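Local coordinates for protein endoglucanase (Komagataeibacter sucrofermentans, PDB 6VC5) that probably hydrolyses internal beta-1,4-glucosidic linkages of cellulose as an endoglucanase of glycosyl hydrolase family 8, at residues G47-F52 and W107-Y112; T146-T151 and N203-A208; P196-S201 and R218-A223. All coordinates share one frame; numbering follows the deposited sequence.

Contact 1. Residues G47-F52 and W107-Y112; sequences GDQAAF and WKRADY
Gln49 lies flat on the indole of Trp107, its side-chain amide stacked 7° from parallel with the ring. The chain runs out extended over one face: CB begins above the six-membered ring, 3.5 Å from Trp107 CZ2, and Gln49 CG makes a CH-pi contact 3.7 Å from the centroid of that ring, almost on its normal. Gln49 OE1 then comes down over the pyrrole side, 3.5 Å from Trp107 CD1. With CG anti to the backbone N (chi1 -168°), the side chain carries the amide out along the indole.

At its rim the same indole meets other groups. Gly47 C lies in plane at the edge, and a water there accepts from Trp107 NE1 and donates to Gly47 O, 2.9 Å from that oxygen. The CZ3 edge of the indole points at a face of Phe52, an offset edge-to-face pair with planes at 63° and Trp107 CZ3 3.8 Å from Phe52 CG. Phe52 CE2 in turn sits over one face of Tyr112, 3.8 Å from CE2 of that residue. On the opposite face of Tyr112 lies the Arg109 guanidinium, which grips Asp111 side-on in its own plane, NE to OD1 at 2.8 Å. Leu100 and Ala103 of helix 90-106 pack against both Phe52 and Tyr112.

Each segment spans a turn between two helices and the start of the second. Gly47, with positive phi, is the C-prime residue of the Schellman motif ending helix 33-46, and Asp48 N-caps helix 49-62 while its OD2 turns away to Arg12. Trp107 follows helix 90-106, and Arg109 is the N-cap residue of helix 110-126. An aromatic cluster bridging two such helix-helix turns fits the (alpha/alpha)6 barrel of family 8 glycosidases.

Contact 2. Residues T146-T151 and N203-A208; sequences TKDTVT and NLHTNA
Asp148 OD2 is held by two side chains, one on its syn and one on its anti side. His205 NE2 donates to it at 2.7 Å from the anti side, with the oxygen in the imidazole plane, while Lys147 NZ forms a salt bridge to it at 2.9 Å from the syn side. Asp148 chi1 of -60° sets CG beside the backbone N, which carries OD2 to His205. The carboxylate and imidazole planes stand 59° apart.

Next to it, Leu204 N donates to Asp148 O at 2.8 Å, beside the antiparallel non-hydrogen-bonded pair Thr149-Asn203. Leu204 fills the angle between the segments: its CD1 rests 3.3 Å from Thr146 O, and its CD2 packs crosswise on Val150 CG1 at 3.9 Å. Each turn is braced from within. Thr146 OG1 accepts from both Asp148 N and Thr149 N, an ST turn and ST motif, and Asn203 OD1 forms an Asx turn with His205 N at 2.8 Å.

At this surface link between the loop entering strand 149-152 and the loop leaving strand 200-203, the Asp148 carboxylate would favour a protonated His205, while the nearby lysine would work against it, leaving the net effect open.

Contact 3. Residues P196-S201 and R218-A223; sequences PPDWLS and RFSYDA
The Phe219 ring takes Pro196 O at its edge, in plane, with the oxygen 3.3 Å from Phe219 CD1. This buried carbonyl oxygen has no hydrogen-bond partner in the model, so the ring edge is what it meets. The Pro196 ring lies alongside, pointing the same way, its CD 4.0 Å from Phe219 CD1. Trp199, at the other end of the contact, stacks with Trp215 and has two waters at its edge. One segment leads into strand 200-203; the other starts with the short strand 218-219, which pairs with strand 260-261, and runs on into a turn. Both belong to the (alpha/alpha)6 barrel usual in family 8.

Asp198 ties the two together. Its backbone N donates to Arg218 O at 2.9 Å, and its carboxylate then enters the turn formed by residues 220 to 223. Asp198 OD1 accepts from Ala223 N at 2.9 Å, met close to its C-O axis, and from Ser220 N at 3.0 Å on the syn side; Asp222 N adds a weak bond. The syn lone pair of Asp198 OD2 takes the Ser220 hydroxyl, OG to OD2 at 2.6 Å, which chi1 of 77° brings between the serine's own backbone N and carbonyl carbon. Bonds to both oxygens restrain rotation of the carboxylate.

The bonds to Ser220 N and Ala223 N also fix the backbone that carries Asp222. Asp222 OD2 is hydrogen-bonded to Asn153 ND2, while OD1 faces ordered waters. One of these accepts from Trp199 NE1 at 2.7 Å and donates to Asp222 OD1 at 3.1 Å.

Overall arrangement
From the N terminus, contact 1 closes first: residues 107-112 return to 47-52, so that the turn between helices 33-46 and 49-62 meets the turn between helices 90-106 and 110-126. It is complete before the others open, and lies across the chain's centre from them, its centre about 42 Å from that of contact 2 and about 34 Å from that of contact 3. Contact 2 closes the chain from 151 to 203 and contact 3 that from 201 to 218, so the two cross. They share the antiparallel sheet in which strands 149-152 and 200-203 are neighbours: contact 2 joins these strands at the surface end, and contact 3 carries the second strand's approach inward to residues 218-223. Thr151 CG2 touches Trp199 CE3 at 3.7 Å.

Contact 1. Residues G47-F52 and W107-Y112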
# COMPACT_ATOMS: atom_id res chain seq x y z
N GLY A 47 -10.80 -14.53 7.67
CA GLY A 47 -12.15 -15.02 7.90
C GLY A 47 -12.79 -14.57 9.19
O GLY A 47 -13.66 -15.27 9.71
N ASP A 48 -12.39 -13.41 9.72
CA ASP A 48 -12.91 -12.90 10.99
C ASP A 48 -13.97 -11.84 10.68
O ASP A 48 -13.70 -10.63 10.65
CB ASP A 48 -11.75 -12.34 11.82
CG ASP A 48 -12.16 -11.89 13.22
OD1 ASP A 48 -13.36 -11.88 13.54
OD2 ASP A 48 -11.25 -11.56 14.01
N GLN A 49 -15.20 -12.31 10.44
CA GLN A 49 -16.24 -11.39 10.01
C GLN A 49 -16.67 -10.42 11.11
O GLN A 49 -16.99 -9.26 10.82
CB GLN A 49 -17.45 -12.15 9.46
CG GLN A 49 -18.41 -11.22 8.74
CD GLN A 49 -19.47 -11.94 7.95
OE1 GLN A 49 -19.64 -13.16 8.07
NE2 GLN A 49 -20.20 -11.19 7.12
N ALA A 50 -16.69 -10.87 12.37
CA ALA A 50 -17.08 -9.97 13.45
C ALA A 50 -16.14 -8.78 13.53
O ALA A 50 -16.58 -7.64 13.76
CB ALA A 50 -17.10 -10.73 14.78
N ALA A 51 -14.84 -9.01 13.33
CA ALA A 51 -13.90 -7.90 13.32
C ALA A 51 -14.08 -7.04 12.07
O ALA A 51 -14.13 -5.81 12.16
CB ALA A 51 -12.47 -8.40 13.43
N PHE A 52 -14.16 -7.68 10.89
CA PHE A 52 -14.30 -6.93 9.64
C PHE A 52 -15.46 -5.96 9.73
O PHE A 52 -15.32 -4.77 9.38
CB PHE A 52 -14.51 -7.89 8.46
CG PHE A 52 -14.64 -7.17 7.14
CD1 PHE A 52 -13.52 -6.97 6.35
CD2 PHE A 52 -15.85 -6.61 6.74
CE1 PHE A 52 -13.60 -6.29 5.15
CE2 PHE A 52 -15.94 -5.90 5.55
CZ PHE A 52 -14.82 -5.74 4.75
N TRP A 107 -18.20 -13.75 1.83
CA TRP A 107 -19.39 -13.82 2.67
C TRP A 107 -20.67 -13.58 1.88
O TRP A 107 -21.75 -13.49 2.49
CB TRP A 107 -19.26 -12.89 3.88
CG TRP A 107 -18.14 -13.30 4.82
CD1 TRP A 107 -17.93 -14.54 5.35
CD2 TRP A 107 -17.09 -12.46 5.33
NE1 TRP A 107 -16.81 -14.53 6.16
CE2 TRP A 107 -16.28 -13.26 6.16
CE3 TRP A 107 -16.77 -11.11 5.17
CZ2 TRP A 107 -15.16 -12.76 6.82
CZ3 TRP A 107 -15.65 -10.61 5.83
CH2 TRP A 107 -14.86 -11.43 6.65
N LYS A 108 -20.59 -13.48 0.55
CA LYS A 108 -21.76 -13.38 -0.32
C LYS A 108 -22.58 -12.12 -0.02
O LYS A 108 -23.81 -12.16 0.03
CB LYS A 108 -22.63 -14.64 -0.26
CG LYS A 108 -21.86 -15.94 -0.51
CD LYS A 108 -22.72 -17.17 -0.25
CE LYS A 108 -22.89 -17.42 1.24
NZ LYS A 108 -21.60 -17.27 1.97
N ARG A 109 -21.89 -11.00 0.18
CA ARG A 109 -22.49 -9.75 0.62
C ARG A 109 -22.43 -8.76 -0.54
O ARG A 109 -21.40 -8.10 -0.75
CB ARG A 109 -21.75 -9.21 1.84
CG ARG A 109 -22.10 -9.93 3.13
CD ARG A 109 -23.46 -9.48 3.65
NE ARG A 109 -23.47 -8.09 4.07
CZ ARG A 109 -23.29 -7.68 5.32
NH1 ARG A 109 -23.07 -8.58 6.27
NH2 ARG A 109 -23.34 -6.39 5.62
N ALA A 110 -23.54 -8.63 -1.26
CA ALA A 110 -23.57 -7.76 -2.43
C ALA A 110 -23.35 -6.30 -2.05
O ALA A 110 -22.84 -5.52 -2.86
CB ALA A 110 -24.89 -7.93 -3.18
N ASP A 111 -23.73 -5.92 -0.82
CA ASP A 111 -23.53 -4.54 -0.39
C ASP A 111 -22.04 -4.21 -0.27
O ASP A 111 -21.63 -3.08 -0.56
CB ASP A 111 -24.27 -4.29 0.93
CG ASP A 111 -23.85 -5.24 2.03
OD1 ASP A 111 -23.98 -6.47 1.83
OD2 ASP A 111 -23.39 -4.76 3.09
N TYR A 112 -21.21 -5.18 0.17
CA TYR A 112 -19.78 -4.92 0.24
C TYR A 112 -19.18 -4.77 -1.15
O TYR A 112 -18.28 -3.94 -1.36
CB TYR A 112 -19.08 -6.04 1.01
CG TYR A 112 -19.32 -6.10 2.52
CD1 TYR A 112 -19.78 -4.99 3.22
CD2 TYR A 112 -19.07 -7.27 3.23
CE1 TYR A 112 -19.99 -5.05 4.60
CE2 TYR A 112 -19.27 -7.35 4.60
CZ TYR A 112 -19.74 -6.23 5.27
OH TYR A 112 -19.94 -6.30 6.64
O HOH W 1 -15.54 -16.61 7.91
O HOH W 2 -22.56 -11.54 6.34

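Contact 2. Residues T146-T151 and N203-A208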
# COMPACT_ATOMS: atom_id res chain seq x y z
N THR A 146 0.75 20.26 -9.22
CA THR A 146 0.78 21.68 -9.55
C THR A 146 0.67 21.81 -11.07
O THR A 146 0.56 20.83 -11.79
CB THR A 146 2.06 22.35 -9.05
OG1 THR A 146 3.16 22.04 -9.92
CG2 THR A 146 2.40 21.92 -7.63
N LYS A 147 0.70 23.05 -11.55
CA LYS A 147 0.70 23.26 -12.99
C LYS A 147 1.99 22.79 -13.64
O LYS A 147 2.02 22.60 -14.86
CB LYS A 147 0.44 24.73 -13.34
CG LYS A 147 1.52 25.68 -12.86
CD LYS A 147 1.22 27.11 -13.31
CE LYS A 147 2.43 28.01 -13.17
NZ LYS A 147 3.55 27.60 -14.08
N ASP A 148 3.06 22.60 -12.86
CA ASP A 148 4.38 22.27 -13.39
C ASP A 148 4.81 20.83 -13.16
O ASP A 148 5.59 20.30 -13.95
CB ASP A 148 5.45 23.18 -12.79
CG ASP A 148 5.20 24.66 -13.09
OD1 ASP A 148 5.48 25.51 -12.22
OD2 ASP A 148 4.73 24.97 -14.21
N THR A 149 4.39 20.20 -12.06
CA THR A 149 4.87 18.86 -11.74
C THR A 149 3.76 18.04 -11.10
O THR A 149 2.81 18.58 -10.50
CB THR A 149 6.07 18.84 -10.77
OG1 THR A 149 5.63 19.18 -9.45
CG2 THR A 149 7.17 19.80 -11.18
N VAL A 150 3.89 16.73 -11.21
CA VAL A 150 3.07 15.80 -10.45
C VAL A 150 4.00 14.97 -9.58
O VAL A 150 5.08 14.58 -10.02
CB VAL A 150 2.17 14.92 -11.34
CG1 VAL A 150 2.99 13.97 -12.21
CG2 VAL A 150 1.18 14.16 -10.49
N THR A 151 3.59 14.75 -8.33
CA THR A 151 4.30 13.85 -7.42
C THR A 151 3.52 12.54 -7.33
O THR A 151 2.32 12.55 -7.07
CB THR A 151 4.40 14.47 -6.03
OG1 THR A 151 5.12 15.70 -6.11
CG2 THR A 151 5.10 13.49 -5.05
N ASN A 203 7.82 16.01 -14.52
CA ASN A 203 7.60 17.37 -14.98
C ASN A 203 6.52 17.38 -16.05
O ASN A 203 6.58 16.63 -17.03
CB ASN A 203 8.90 17.96 -15.51
CG ASN A 203 8.78 19.43 -15.82
OD1 ASN A 203 8.14 19.80 -16.79
ND2 ASN A 203 9.32 20.27 -14.94
N LEU A 204 5.49 18.21 -15.84
CA LEU A 204 4.35 18.21 -16.74
C LEU A 204 4.64 18.89 -18.07
O LEU A 204 3.89 18.68 -19.04
CB LEU A 204 3.16 18.89 -16.07
CG LEU A 204 2.67 18.26 -14.77
CD1 LEU A 204 1.37 18.93 -14.35
CD2 LEU A 204 2.49 16.76 -14.90
N HIS A 205 5.69 19.70 -18.14
CA HIS A 205 6.04 20.40 -19.37
C HIS A 205 7.08 19.66 -20.21
O HIS A 205 7.23 20.01 -21.39
CB HIS A 205 6.58 21.79 -19.05
CG HIS A 205 5.66 22.62 -18.21
ND1 HIS A 205 4.35 22.86 -18.58
CD2 HIS A 205 5.84 23.23 -17.02
CE1 HIS A 205 3.77 23.60 -17.65
NE2 HIS A 205 4.65 23.84 -16.69
N THR A 206 7.81 18.70 -19.66
CA THR A 206 8.85 17.99 -20.41
C THR A 206 8.74 16.47 -20.32
O THR A 206 9.38 15.78 -21.14
CB THR A 206 10.24 18.35 -19.89
OG1 THR A 206 10.39 17.87 -18.55
CG2 THR A 206 10.48 19.87 -19.92
N ASN A 207 8.01 15.92 -19.35
CA ASN A 207 7.96 14.49 -19.06
C ASN A 207 9.24 13.95 -18.43
O ASN A 207 9.41 12.72 -18.37
CB ASN A 207 7.53 13.63 -20.26
CG ASN A 207 6.87 12.34 -19.83
OD1 ASN A 207 5.93 12.34 -19.03
ND2 ASN A 207 7.35 11.22 -20.37
N ALA A 208 10.15 14.81 -17.98
CA ALA A 208 11.35 14.33 -17.31
C ALA A 208 11.01 13.82 -15.91
O ALA A 208 10.18 14.40 -15.20
CB ALA A 208 12.37 15.46 -17.18

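Contact 3. Residues P196-S201 and R218-A223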
# COMPACT_ATOMS: atom_id res chain seq x y z
N PRO A 196 13.29 2.21 -7.00
CA PRO A 196 12.26 3.25 -7.04
C PRO A 196 12.34 4.13 -5.82
O PRO A 196 12.71 3.65 -4.72
CB PRO A 196 10.95 2.45 -7.08
CG PRO A 196 11.29 1.19 -6.28
CD PRO A 196 12.74 0.89 -6.61
N PRO A 197 12.02 5.41 -5.92
CA PRO A 197 11.99 6.27 -4.74
C PRO A 197 10.67 6.15 -4.00
O PRO A 197 9.65 5.71 -4.55
CB PRO A 197 12.12 7.68 -5.35
CG PRO A 197 11.37 7.55 -6.65
CD PRO A 197 11.61 6.13 -7.14
N ASP A 198 10.69 6.57 -2.73
CA ASP A 198 9.45 6.77 -2.00
C ASP A 198 8.51 7.72 -2.75
O ASP A 198 7.30 7.48 -2.83
CB ASP A 198 9.73 7.36 -0.61
CG ASP A 198 10.49 6.40 0.32
OD1 ASP A 198 10.30 5.16 0.26
OD2 ASP A 198 11.26 6.93 1.17
N TRP A 199 9.06 8.78 -3.35
CA TRP A 199 8.28 9.83 -3.99
C TRP A 199 8.96 10.22 -5.30
O TRP A 199 10.13 10.61 -5.30
CB TRP A 199 8.20 11.06 -3.08
CG TRP A 199 7.49 10.78 -1.76
CD1 TRP A 199 8.07 10.49 -0.56
CD2 TRP A 199 6.08 10.78 -1.54
NE1 TRP A 199 7.10 10.28 0.40
CE2 TRP A 199 5.87 10.47 -0.18
CE3 TRP A 199 4.97 11.01 -2.37
CZ2 TRP A 199 4.58 10.39 0.37
CZ3 TRP A 199 3.70 10.92 -1.82
CH2 TRP A 199 3.52 10.61 -0.47
N LEU A 200 8.21 10.12 -6.41
CA LEU A 200 8.70 10.40 -7.75
C LEU A 200 8.06 11.69 -8.25
O LEU A 200 6.90 11.98 -7.94
CB LEU A 200 8.27 9.26 -8.69
CG LEU A 200 8.68 9.40 -10.14
CD1 LEU A 200 10.17 9.11 -10.29
CD2 LEU A 200 7.86 8.45 -10.99
N SER A 201 8.81 12.48 -9.01
CA SER A 201 8.26 13.66 -9.67
C SER A 201 8.32 13.49 -11.19
O SER A 201 9.34 13.02 -11.73
CB SER A 201 9.05 14.91 -9.26
OG SER A 201 8.43 16.08 -9.77
N ARG A 218 15.08 8.93 -0.96
CA ARG A 218 15.40 7.60 -0.48
C ARG A 218 14.46 6.55 -1.06
O ARG A 218 13.34 6.85 -1.48
CB ARG A 218 15.30 7.52 1.05
CG ARG A 218 16.25 8.44 1.75
CD ARG A 218 15.89 8.54 3.20
NE ARG A 218 16.83 9.42 3.89
CZ ARG A 218 16.73 9.73 5.18
NH1 ARG A 218 15.74 9.24 5.90
NH2 ARG A 218 17.63 10.54 5.73
N PHE A 219 14.94 5.32 -1.06
CA PHE A 219 14.14 4.10 -1.07
C PHE A 219 14.01 3.68 0.38
O PHE A 219 14.98 3.36 0.96
CB PHE A 219 14.87 2.98 -1.85
CG PHE A 219 14.23 1.61 -1.76
CD1 PHE A 219 13.28 1.21 -2.65
CD2 PHE A 219 14.65 0.71 -0.82
CE1 PHE A 219 12.74 -0.04 -2.58
CE2 PHE A 219 14.10 -0.55 -0.74
CZ PHE A 219 13.13 -0.92 -1.62
N SER A 220 12.81 3.70 0.94
CA SER A 220 12.61 3.40 2.33
C SER A 220 11.21 2.87 2.64
O SER A 220 10.78 1.96 2.01
CB SER A 220 13.00 4.58 3.24
OG SER A 220 12.09 5.62 3.30
N TYR A 221 10.55 3.46 3.61
CA TYR A 221 9.40 2.85 4.21
C TYR A 221 8.16 2.81 3.34
O TYR A 221 7.28 2.05 3.58
CB TYR A 221 9.12 3.53 5.55
CG TYR A 221 10.27 3.35 6.50
CD1 TYR A 221 10.36 2.24 7.26
CD2 TYR A 221 11.27 4.28 6.58
CE1 TYR A 221 11.41 2.05 8.11
CE2 TYR A 221 12.34 4.09 7.43
CZ TYR A 221 12.39 2.98 8.20
OH TYR A 221 13.40 2.70 9.09
N ASP A 222 8.11 3.66 2.31
CA ASP A 222 7.07 3.57 1.30
C ASP A 222 7.45 2.62 0.16
O ASP A 222 6.73 1.69 -0.15
CB ASP A 222 6.83 4.95 0.66
CG ASP A 222 6.20 5.98 1.60
OD1 ASP A 222 6.94 6.57 2.42
OD2 ASP A 222 5.01 6.27 1.48
N ALA A 223 8.62 2.84 -0.41
CA ALA A 223 9.04 2.16 -1.62
C ALA A 223 9.21 0.66 -1.44
O ALA A 223 9.14 -0.06 -2.38
CB ALA A 223 10.29 2.79 -2.21
O HOH W 3 9.06 6.70 3.62
O HOH W 4 9.23 9.10 2.94
O HOH W 5 11.81 9.57 -2.36
O HOH W 6 7.06 9.57 3.01